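Local coordinates for beta-N-acetylglucosaminidase-like protein Glycoside hydrolase family 20 (Flavobacterium johnsoniae, PDB 6YHH) that probably releases N-acetylglucosamine from chitin-derived oligosaccharides, as a beta-N-acetylhexosaminidase of glycoside hydrolase family 20, at residues 608-611 and 612-615; 515-519 and 520-524. All coordinates share one frame; numbering follows the deposited sequence.

Interaction 1. Residues 608-611 and 612-615; sequences ANAP and LVQP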
# COMPACT_ATOMS: atom_id res chain seq x y z
N ALA A 608 -28.46 10.13 4.08
CA ALA A 608 -28.80 11.54 3.97
C ALA A 608 -27.68 12.35 3.37
O ALA A 608 -27.94 13.37 2.72
CB ALA A 608 -29.19 12.03 5.35
N ASN A 609 -26.45 11.90 3.60
CA ASN A 609 -25.26 12.61 3.08
C ASN A 609 -24.29 11.68 2.34
O ASN A 609 -23.07 11.90 2.38
CB ASN A 609 -24.55 13.32 4.23
CG ASN A 609 -23.46 14.33 3.75
OD1 ASN A 609 -23.56 14.96 2.68
ND2 ASN A 609 -22.44 14.53 4.61
N ALA A 610 -24.83 10.65 1.68
CA ALA A 610 -23.95 9.65 1.03
C ALA A 610 -24.70 8.97 -0.14
O ALA A 610 -25.30 7.91 0.07
CB ALA A 610 -23.48 8.61 2.02
N PRO A 611 -24.63 9.53 -1.37
CA PRO A 611 -25.28 8.94 -2.47
C PRO A 611 -24.88 7.49 -2.74
O PRO A 611 -25.68 6.75 -3.34
CB PRO A 611 -24.93 9.89 -3.66
CG PRO A 611 -24.70 11.22 -3.00
CD PRO A 611 -24.01 10.84 -1.69
N LEU A 612 -23.60 7.12 -2.44
CA LEU A 612 -23.17 5.77 -2.76
C LEU A 612 -23.78 4.71 -1.82
O LEU A 612 -23.57 3.53 -2.01
CB LEU A 612 -21.65 5.66 -2.76
CG LEU A 612 -20.93 6.57 -3.76
CD1 LEU A 612 -19.46 6.35 -3.62
CD2 LEU A 612 -21.39 6.38 -5.12
N VAL A 613 -24.54 5.13 -0.80
CA VAL A 613 -25.31 4.21 0.02
C VAL A 613 -26.67 3.86 -0.63
O VAL A 613 -27.25 2.81 -0.41
CB VAL A 613 -25.44 4.78 1.46
CG1 VAL A 613 -26.42 3.94 2.28
CG2 VAL A 613 -24.09 4.83 2.18
N GLN A 614 -27.14 4.72 -1.53
CA GLN A 614 -28.43 4.51 -2.16
C GLN A 614 -28.59 3.14 -2.84
O GLN A 614 -29.61 2.50 -2.72
CB GLN A 614 -28.75 5.63 -3.16
CG GLN A 614 -28.93 7.02 -2.53
CD GLN A 614 -30.18 7.16 -1.61
OE1 GLN A 614 -31.19 6.51 -1.83
NE2 GLN A 614 -30.11 8.05 -0.66
N PRO A 615 -27.54 2.67 -3.53
CA PRO A 615 -27.74 1.35 -4.18
C PRO A 615 -27.93 0.18 -3.23
O PRO A 615 -28.46 -0.83 -3.65
CB PRO A 615 -26.49 1.16 -5.02
CG PRO A 615 -25.92 2.54 -5.19
CD PRO A 615 -26.30 3.35 -3.98
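A610 O accepts a hydrogen bond from V613 N at 3.0 Å, with an N-H...O angle of 160°. P611 O accepts the next one, from Q614 N, at 3.1 Å. Each bond links a carbonyl to the amide three residues on. The two turns therefore overlap and carry the chain from A610 to Q614 round one bend, with helical backbone angles from L612 on. P611 sits at the second position of the first turn. Its ring nitrogen has no hydrogen to give, and at that position none is needed.

P611 O is gripped by one N-H and flanked by carbon. The backbone puts Q614 CB 3.3 Å from P611 O. With CG anti to the carbonyl carbon (chi1 -66°), Q614 keeps CG close to the same oxygen. The ring of P615 closes in on it too, with CD 3.5 Å from P611 O. P615 has no N-H, so it cannot add a bond to this oxygen.

The apolar side of the turn is small. V613 CG2 packs on A610 CB at 3.8 Å. This methyl stands on the side of V613 N, which brings it near A610 O as well as A610 CB.

The Q614 chain bends at chi2, and its NE2 donates to S128 O of the second subunit. P611 also packs on D127 of the second subunit, and L612 on R55 of that subunit. The turn thus forms part of the interface between the two subunits. It lies in the loop joining helix 583-607 to helix 617-634. On its own chain, L612 and V613 rest on N515 and I516 of helix 507-517, and V613 and Q614 also touch S607 of helix 583-607.

Interaction 2. Residues 515-519 and 520-524; sequences NIANN and QNIKS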
# COMPACT_ATOMS: atom_id res chain seq x y z
N ASN A 515 -15.27 5.85 1.50
CA ASN A 515 -15.71 6.47 0.25
C ASN A 515 -17.26 6.36 0.13
O ASN A 515 -17.93 7.33 -0.19
CB ASN A 515 -15.03 5.77 -0.93
CG ASN A 515 -15.49 6.38 -2.24
OD1 ASN A 515 -15.33 7.58 -2.44
ND2 ASN A 515 -16.06 5.53 -3.13
N ILE A 516 -17.78 5.17 0.34
CA ILE A 516 -19.19 4.95 0.21
C ILE A 516 -20.02 5.81 1.21
O ILE A 516 -21.05 6.38 0.81
CB ILE A 516 -19.52 3.46 0.40
CG1 ILE A 516 -18.97 2.70 -0.77
CG2 ILE A 516 -20.98 3.18 0.62
CD1 ILE A 516 -19.02 1.18 -0.46
N ALA A 517 -19.50 5.88 2.44
CA ALA A 517 -20.18 6.59 3.53
C ALA A 517 -19.89 8.08 3.52
O ALA A 517 -20.32 8.75 4.42
CB ALA A 517 -19.78 5.97 4.87
N ASN A 518 -19.11 8.62 2.58
CA ASN A 518 -18.75 10.01 2.63
C ASN A 518 -18.07 10.34 3.95
O ASN A 518 -18.28 11.42 4.54
CB ASN A 518 -19.95 10.94 2.41
CG ASN A 518 -19.56 12.33 2.02
OD1 ASN A 518 -18.42 12.62 1.62
ND2 ASN A 518 -20.51 13.25 2.16
N ASN A 519 -17.24 9.43 4.42
CA ASN A 519 -16.38 9.60 5.63
C ASN A 519 -17.16 9.80 6.89
O ASN A 519 -16.63 10.33 7.86
CB ASN A 519 -15.37 10.74 5.46
CG ASN A 519 -14.19 10.67 6.41
OD1 ASN A 519 -13.73 9.60 6.80
ND2 ASN A 519 -13.72 11.83 6.82
N GLN A 520 -18.41 9.35 6.89
CA GLN A 520 -19.18 9.21 8.11
C GLN A 520 -18.79 7.92 8.80
O GLN A 520 -17.87 7.19 8.35
CB GLN A 520 -20.68 9.23 7.77
CG GLN A 520 -21.17 10.51 7.05
CD GLN A 520 -22.60 10.36 6.57
OE1 GLN A 520 -22.89 9.82 5.49
NE2 GLN A 520 -23.52 10.73 7.43
N ASN A 521 -19.39 7.63 9.98
CA ASN A 521 -19.12 6.45 10.71
C ASN A 521 -19.43 5.22 9.85
O ASN A 521 -20.57 5.13 9.40
CB ASN A 521 -20.02 6.45 11.94
CG ASN A 521 -19.72 5.33 12.90
OD1 ASN A 521 -19.18 4.28 12.57
ND2 ASN A 521 -20.14 5.55 14.13
N ILE A 522 -18.45 4.35 9.65
CA ILE A 522 -18.65 3.21 8.71
C ILE A 522 -19.23 1.98 9.35
O ILE A 522 -19.45 1.01 8.68
CB ILE A 522 -17.39 2.86 7.88
CG1 ILE A 522 -16.25 2.38 8.80
CG2 ILE A 522 -16.95 4.03 7.04
CD1 ILE A 522 -15.00 1.85 8.10
N LYS A 523 -19.53 2.04 10.64
CA LYS A 523 -19.98 0.84 11.35
C LYS A 523 -21.13 0.08 10.65
O LYS A 523 -21.02 -1.14 10.45
CB LYS A 523 -20.37 1.16 12.76
CG LYS A 523 -20.90 -0.05 13.58
CD LYS A 523 -21.15 0.37 15.04
CE LYS A 523 -21.40 -0.75 16.05
NZ LYS A 523 -22.80 -1.25 15.94
N SER A 524 -22.20 0.77 10.29
CA SER A 524 -23.37 0.10 9.70
C SER A 524 -23.07 -0.48 8.33
O SER A 524 -23.53 -1.58 7.99
CB SER A 524 -24.53 1.06 9.65
OG SER A 524 -24.86 1.29 10.99
O HOH W 1 -15.19 7.61 8.61
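A Schellman motif and a type I' beta turn end a helix here, with A517 and Q520 meeting across the turn. Q520 N donates to A517 O at 3.2 Å, with an N-H...O angle of 163°. N518 and N519 fill the two middle positions, both with positive phi, and reverse the chain. The Q520 side chain folds over the same carbonyl: CG stands beside its own N (chi1 -59°) and lies 3.3 Å from A517 O.

A water links N519 and Q520. It lies 2.7 Å from Q520 O and 3.1 Å from N519 OD1. N519 also packs on F496 of the second subunit.

Beyond the turn, I522 packs back on helix 507-517. Its CG2 lies 4.1 Å from A517 CB, and its side chain also touches A510, L513 and R514 of that helix. N521 OD1 accepts from K523 N at 3.0 Å, a side-chain cap on the start of the next helix. One short link thus closes helix 507-517 and opens helix 523-529.

The two interactions are neighbours in space, with centres about 10 Å apart, though some 85 residues separate them along the chain. Interaction 2 comes first, between helices 507-517 and 523-529. Interaction 1 follows, between helices 583-607 and 617-634. They touch directly: N518 ND2 probably donates to N609 O at 2.9 Å, and A610 CB packs 3.5 Å from I516 O. The loop of interaction 1 therefore lies against the C-terminal end of helix 507-517. Both also reach the second subunit, so two inter-helix connections distant in sequence form one patch of the dimer interface, away from the predicted proton donor E317.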